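Long-range contact in methyl-coenzyme M reductase gamma subunit (Methermicoccus shengliensis DSM 18856, PDB 7NKG), which forms part of the enzyme that probably catalyses methane release from methyl-coenzyme M and coenzyme B, using the nickel cofactor factor 430: residues P96-H110 with V133-C145. Residues are numbered along the deposited sequence; the frame is centred on the assembly and turned at random. Where two conformers were deposited one is given.
Sequences PATPYWRSYYAAINH and VYGKMSIETEMTC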
loop_
_atom_site.group_PDB
_atom_site.type_symbol
_atom_site.label_atom_id
_atom_site.label_comp_id
_atom_site.label_asym_id
_atom_site.label_seq_id
_atom_site.Cartn_x
_atom_site.Cartn_y
_atom_site.Cartn_z
ATOM N N PRO C 96 -4.099 -9.706 48.133
ATOM C CA PRO C 96 -2.656 -9.867 48.387
ATOM C C PRO C 96 -1.801 -9.778 47.117
ATOM O O PRO C 96 -0.746 -9.130 47.094
ATOM C CB PRO C 96 -2.550 -11.233 49.043
ATOM C CG PRO C 96 -3.878 -11.470 49.621
ATOM C CD PRO C 96 -4.875 -10.817 48.713
ATOM N N ALA C 97 -2.316 -10.373 46.027
ATOM C CA ALA C 97 -1.587 -10.414 44.780
ATOM C C ALA C 97 -1.812 -9.231 43.885
ATOM O O ALA C 97 -2.904 -8.657 43.852
ATOM C CB ALA C 97 -1.968 -11.667 44.014
ATOM N N THR C 98 -0.772 -8.894 43.117
ATOM C CA THR C 98 -0.868 -7.949 42.023
ATOM C C THR C 98 -0.400 -8.714 40.774
ATOM O O THR C 98 0.453 -9.603 40.877
ATOM C CB THR C 98 -0.020 -6.692 42.223
ATOM O OG1 THR C 98 1.305 -7.046 42.638
ATOM C CG2 THR C 98 -0.656 -5.712 43.207
ATOM N N PRO C 99 -0.937 -8.400 39.590
ATOM C CA PRO C 99 -0.561 -9.164 38.393
ATOM C C PRO C 99 0.950 -9.305 38.157
ATOM O O PRO C 99 1.413 -10.436 37.969
ATOM C CB PRO C 99 -1.266 -8.388 37.278
ATOM C CG PRO C 99 -2.493 -7.879 37.929
ATOM C CD PRO C 99 -1.990 -7.414 39.271
ATOM N N TYR C 100 1.743 -8.194 38.208
ATOM C CA TYR C 100 3.184 -8.336 37.949
ATOM C C TYR C 100 3.855 -9.252 38.973
ATOM O O TYR C 100 4.697 -10.064 38.587
ATOM C CB TYR C 100 3.936 -6.986 37.877
ATOM C CG TYR C 100 3.792 -6.313 36.523
ATOM C CD1 TYR C 100 4.388 -6.852 35.388
ATOM C CD2 TYR C 100 2.956 -5.226 36.356
ATOM C CE1 TYR C 100 4.170 -6.302 34.124
ATOM C CE2 TYR C 100 2.734 -4.667 35.106
ATOM C CZ TYR C 100 3.320 -5.221 33.985
ATOM O OH TYR C 100 2.996 -4.673 32.757
ATOM N N TRP C 101 3.429 -9.191 40.235
ATOM C CA TRP C 101 4.074 -9.995 41.283
ATOM C C TRP C 101 3.660 -11.485 41.225
ATOM O O TRP C 101 4.481 -12.331 41.610
ATOM C CB TRP C 101 3.915 -9.345 42.665
ATOM C CG TRP C 101 5.099 -8.451 42.932
ATOM C CD1 TRP C 101 6.270 -8.832 43.524
ATOM C CD2 TRP C 101 5.359 -7.169 42.323
ATOM N NE1 TRP C 101 7.227 -7.857 43.364
ATOM C CE2 TRP C 101 6.683 -6.808 42.657
ATOM C CE3 TRP C 101 4.580 -6.266 41.581
ATOM C CZ2 TRP C 101 7.255 -5.599 42.251
ATOM C CZ3 TRP C 101 5.138 -5.057 41.201
ATOM C CH2 TRP C 101 6.457 -4.726 41.544
ATOM N N ARG C 102 2.482 -11.837 40.661
ATOM C CA ARG C 102 2.178 -13.265 40.425
ATOM C C ARG C 102 3.150 -13.750 39.305
ATOM O O ARG C 102 3.688 -14.840 39.402
ATOM C CB ARG C 102 0.738 -13.498 39.959
ATOM C CG ARG C 102 -0.313 -13.404 41.049
ATOM C CD ARG C 102 -1.594 -14.083 40.587
ATOM N NE ARG C 102 -2.722 -13.943 41.521
ATOM C CZ ARG C 102 -3.033 -14.782 42.514
ATOM N NH1 ARG C 102 -2.265 -15.846 42.770
ATOM N NH2 ARG C 102 -4.099 -14.551 43.275
ATOM N N SER C 103 3.392 -12.913 38.265
ATOM C CA SER C 103 4.316 -13.282 37.201
ATOM C C SER C 103 5.759 -13.384 37.718
ATOM O O SER C 103 6.453 -14.317 37.335
ATOM C CB SER C 103 4.230 -12.298 36.038
ATOM O OG SER C 103 2.974 -12.410 35.391
ATOM N N TYR C 104 6.199 -12.468 38.610
ATOM C CA TYR C 104 7.566 -12.557 39.164
ATOM C C TYR C 104 7.694 -13.801 40.031
ATOM O O TYR C 104 8.714 -14.507 39.959
ATOM C CB TYR C 104 7.928 -11.321 40.009
ATOM C CG TYR C 104 7.853 -9.994 39.280
ATOM C CD1 TYR C 104 8.140 -9.901 37.923
ATOM C CD2 TYR C 104 7.431 -8.846 39.932
ATOM C CE1 TYR C 104 8.053 -8.691 37.248
ATOM C CE2 TYR C 104 7.293 -7.639 39.256
ATOM C CZ TYR C 104 7.606 -7.560 37.912
ATOM O OH TYR C 104 7.472 -6.354 37.253
ATOM N N TYR C 105 6.645 -14.122 40.822
ATOM C CA TYR C 105 6.654 -15.351 41.624
ATOM C C TYR C 105 6.873 -16.585 40.711
ATOM O O TYR C 105 7.700 -17.431 41.021
ATOM C CB TYR C 105 5.333 -15.512 42.414
ATOM C CG TYR C 105 5.166 -16.915 42.957
ATOM C CD1 TYR C 105 5.930 -17.359 44.026
ATOM C CD2 TYR C 105 4.396 -17.855 42.280
ATOM C CE1 TYR C 105 5.865 -18.676 44.463
ATOM C CE2 TYR C 105 4.351 -19.179 42.686
ATOM C CZ TYR C 105 5.107 -19.593 43.763
ATOM O OH TYR C 105 5.061 -20.906 44.172
ATOM N N ALA C 106 6.132 -16.656 39.600
ATOM C CA ALA C 106 6.231 -17.786 38.689
ATOM C C ALA C 106 7.599 -17.825 38.005
ATOM O O ALA C 106 8.230 -18.882 37.974
ATOM C CB ALA C 106 5.117 -17.715 37.649
ATOM N N ALA C 107 8.085 -16.676 37.508
ATOM C CA ALA C 107 9.370 -16.596 36.807
ATOM C C ALA C 107 10.552 -16.964 37.698
ATOM O O ALA C 107 11.537 -17.517 37.202
ATOM C CB ALA C 107 9.559 -15.198 36.243
ATOM N N ILE C 108 10.471 -16.661 38.997
ATOM C CA ILE C 108 11.575 -16.948 39.910
ATOM C C ILE C 108 11.528 -18.354 40.491
ATOM O O ILE C 108 12.584 -18.974 40.692
ATOM C CB ILE C 108 11.638 -15.870 41.043
ATOM C CG1 ILE C 108 11.965 -14.472 40.460
ATOM C CG2 ILE C 108 12.682 -16.257 42.116
ATOM C CD1 ILE C 108 11.602 -13.315 41.376
ATOM N N ASN C 109 10.329 -18.828 40.849
ATOM C CA ASN C 109 10.182 -20.072 41.599
ATOM C C ASN C 109 9.728 -21.304 40.820
ATOM O O ASN C 109 9.761 -22.393 41.399
ATOM C CB ASN C 109 9.227 -19.809 42.744
ATOM C CG ASN C 109 9.778 -18.715 43.632
ATOM O OD1 ASN C 109 10.710 -18.952 44.414
ATOM N ND2 ASN C 109 9.292 -17.497 43.475
ATOM N N HIS C 110 9.304 -21.159 39.555
ATOM C CA HIS C 110 8.852 -22.318 38.784
ATOM C C HIS C 110 9.616 -22.433 37.472
ATOM O O HIS C 110 9.899 -21.423 36.834
ATOM C CB HIS C 110 7.341 -22.210 38.528
ATOM C CG HIS C 110 6.533 -22.400 39.776
ATOM N ND1 HIS C 110 6.030 -23.636 40.123
ATOM C CD2 HIS C 110 6.227 -21.517 40.757
ATOM C CE1 HIS C 110 5.412 -23.468 41.288
ATOM N NE2 HIS C 110 5.514 -22.211 41.711
ATOM N N VAL C 133 1.161 -27.857 39.725
ATOM C CA VAL C 133 2.058 -27.620 40.864
ATOM C C VAL C 133 2.069 -26.108 41.170
ATOM O O VAL C 133 1.938 -25.720 42.332
ATOM C CB VAL C 133 3.484 -28.150 40.601
ATOM C CG1 VAL C 133 4.467 -27.693 41.683
ATOM C CG2 VAL C 133 3.487 -29.671 40.494
ATOM N N TYR C 134 2.171 -25.275 40.120
ATOM C CA TYR C 134 2.112 -23.826 40.264
ATOM C C TYR C 134 0.720 -23.425 40.806
ATOM O O TYR C 134 0.643 -22.630 41.739
ATOM C CB TYR C 134 2.410 -23.115 38.911
ATOM C CG TYR C 134 1.893 -21.694 38.872
ATOM C CD1 TYR C 134 2.559 -20.676 39.536
ATOM C CD2 TYR C 134 0.667 -21.394 38.289
ATOM C CE1 TYR C 134 2.035 -19.399 39.609
ATOM C CE2 TYR C 134 0.117 -20.126 38.383
ATOM C CZ TYR C 134 0.810 -19.125 39.031
ATOM O OH TYR C 134 0.283 -17.859 39.110
ATOM N N GLY C 135 -0.347 -23.934 40.188
ATOM C CA GLY C 135 -1.728 -23.620 40.554
ATOM C C GLY C 135 -2.024 -23.864 42.018
ATOM O O GLY C 135 -2.649 -23.025 42.675
ATOM N N LYS C 136 -1.516 -24.976 42.563
ATOM C CA LYS C 136 -1.701 -25.312 43.981
ATOM C C LYS C 136 -1.084 -24.212 44.862
ATOM O O LYS C 136 -1.744 -23.720 45.763
ATOM C CB LYS C 136 -1.062 -26.676 44.276
ATOM C CG LYS C 136 -1.379 -27.213 45.659
ATOM C CD LYS C 136 -0.673 -28.555 45.892
ATOM C CE LYS C 136 -1.046 -29.194 47.207
ATOM N NZ LYS C 136 -2.484 -29.592 47.253
ATOM N N MET C 137 0.159 -23.803 44.582
ATOM C CA MET C 137 0.804 -22.743 45.363
ATOM C C MET C 137 0.085 -21.410 45.156
ATOM O O MET C 137 -0.059 -20.655 46.108
ATOM C CB MET C 137 2.281 -22.626 44.986
ATOM C CG MET C 137 3.096 -23.831 45.421
ATOM S SD MET C 137 4.733 -23.830 44.688
ATOM C CE MET C 137 5.283 -25.452 45.120
ATOM N N SER C 138 -0.399 -21.121 43.934
ATOM C CA SER C 138 -1.104 -19.873 43.658
ATOM C C SER C 138 -2.408 -19.729 44.464
ATOM O O SER C 138 -2.844 -18.599 44.713
ATOM C CB SER C 138 -1.406 -19.745 42.164
ATOM O OG SER C 138 -2.530 -20.505 41.748
ATOM N N ILE C 139 -3.041 -20.856 44.824
ATOM C CA ILE C 139 -4.321 -20.813 45.542
ATOM C C ILE C 139 -4.201 -21.092 47.047
ATOM O O ILE C 139 -4.996 -20.561 47.823
ATOM C CB ILE C 139 -5.359 -21.766 44.865
ATOM C CG1 ILE C 139 -6.808 -21.398 45.286
ATOM C CG2 ILE C 139 -5.086 -23.249 45.177
ATOM C CD1 ILE C 139 -7.897 -21.844 44.260
ATOM N N GLU C 140 -3.246 -21.925 47.462
ATOM C CA GLU C 140 -3.109 -22.281 48.879
ATOM C C GLU C 140 -2.393 -21.224 49.703
ATOM O O GLU C 140 -2.594 -21.181 50.920
ATOM C CB GLU C 140 -2.357 -23.604 49.022
ATOM C CG GLU C 140 -3.141 -24.802 48.511
ATOM C CD GLU C 140 -2.545 -26.133 48.917
ATOM O OE1 GLU C 140 -1.319 -26.181 49.163
ATOM O OE2 GLU C 140 -3.304 -27.129 48.992
ATOM N N THR C 141 -1.486 -20.446 49.082
ATOM C CA THR C 141 -0.685 -19.475 49.820
ATOM C C THR C 141 -1.378 -18.120 50.010
ATOM O O THR C 141 -2.462 -17.873 49.479
ATOM C CB THR C 141 0.700 -19.323 49.141
ATOM O OG1 THR C 141 0.510 -18.675 47.877
ATOM C CG2 THR C 141 1.451 -20.633 49.035
ATOM N N GLU C 142 -0.739 -17.258 50.811
ATOM C CA GLU C 142 -1.190 -15.903 51.059
ATOM C C GLU C 142 -1.235 -15.040 49.800
ATOM O O GLU C 142 -1.738 -13.929 49.880
ATOM C CB GLU C 142 -0.313 -15.239 52.114
ATOM C CG GLU C 142 1.129 -15.031 51.694
ATOM C CD GLU C 142 1.928 -14.254 52.713
ATOM O OE1 GLU C 142 1.540 -13.102 53.022
ATOM O OE2 GLU C 142 2.918 -14.819 53.235
ATOM N N MET C 143 -0.696 -15.517 48.658
ATOM C CA MET C 143 -0.832 -14.772 47.407
ATOM C C MET C 143 -2.304 -14.661 46.992
ATOM O O MET C 143 -2.622 -13.836 46.142
ATOM C CB MET C 143 0.001 -15.438 46.308
ATOM C CG MET C 143 1.478 -15.386 46.606
ATOM S SD MET C 143 2.499 -15.907 45.210
ATOM C CE MET C 143 2.186 -17.654 45.182
ATOM N N THR C 144 -3.203 -15.479 47.572
ATOM C CA THR C 144 -4.624 -15.423 47.270
ATOM C C THR C 144 -5.467 -15.180 48.519
ATOM O O THR C 144 -5.183 -15.717 49.594
ATOM C CB THR C 144 -5.055 -16.747 46.590
ATOM O OG1 THR C 144 -4.505 -16.771 45.262
ATOM C CG2 THR C 144 -6.584 -16.939 46.533
ATOM N N CYS C 145 -6.535 -14.393 48.341
ATOM C CA CYS C 145 -7.669 -14.300 49.261
ATOM C C CYS C 145 -8.797 -14.820 48.375
ATOM O O CYS C 145 -9.007 -14.266 47.294
ATOM C CB CYS C 145 -7.989 -12.893 49.744
ATOM S SG CYS C 145 -9.672 -12.746 50.426
HETATM O O HOH W 1 -4.827 -12.213 45.723
HETATM O O HOH W 2 0.360 -16.741 41.941
#
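R102 NH2 gives T144 OG1 a hydrogen bond of 3.0 Å, almost straight and in the guanidinium plane. OG1 also lies 2.5 Å from S138 O, a very short bond whose exact geometry is doubtful. R102 NH1 adds a weak bond to the same S138 O. R102 leaves its helix with CG anti to the carbonyl carbon (chi1 -76°), and its chain runs extended to NE. The guanidinium thus arrives edge-on at S138 and T144. M143 O and the A97 methyl lie over its flat surface instead. A salt bridge from NH2 to D90 holds the same group. A water takes a bond from R102 NH1 and gives one to Y134 OH; another joins A97 N to M143 O.

The second half of the contact is aromatic and sulfur-rich. M143 bends at chi3 (-71°) and lays its methyl CE 3.5 Å from the Y105 ring centroid, nearly on the ring normal. Its SD lies over the same face, a Met-aromatic contact. Y134 CE1 meets the Y105 ring at its edge, 3.9 Å from CE2. Y105 OH and H110 NE2 share a hydrogen bond of 2.8 Å. Y134 turns its edge to the H110 face in a T-shaped pair, centroids 5.4 Å apart. In one of two conformers, M137 SD sits at the H110 ring edge. An alanine in place of Y105 would probably leave H110 NE2 without its hydroxyl partner and M143 CE without the ring face it lies on.

Within 99-109 and 133-140 the helix axes run obliquely, 136° between their directions, and come within 11.7 Å. Large side chains bridge that gap. This is buried helix-helix packing in the core of the gamma subunit, on one side of the antiparallel sheet containing strands 83-90 and 122-127.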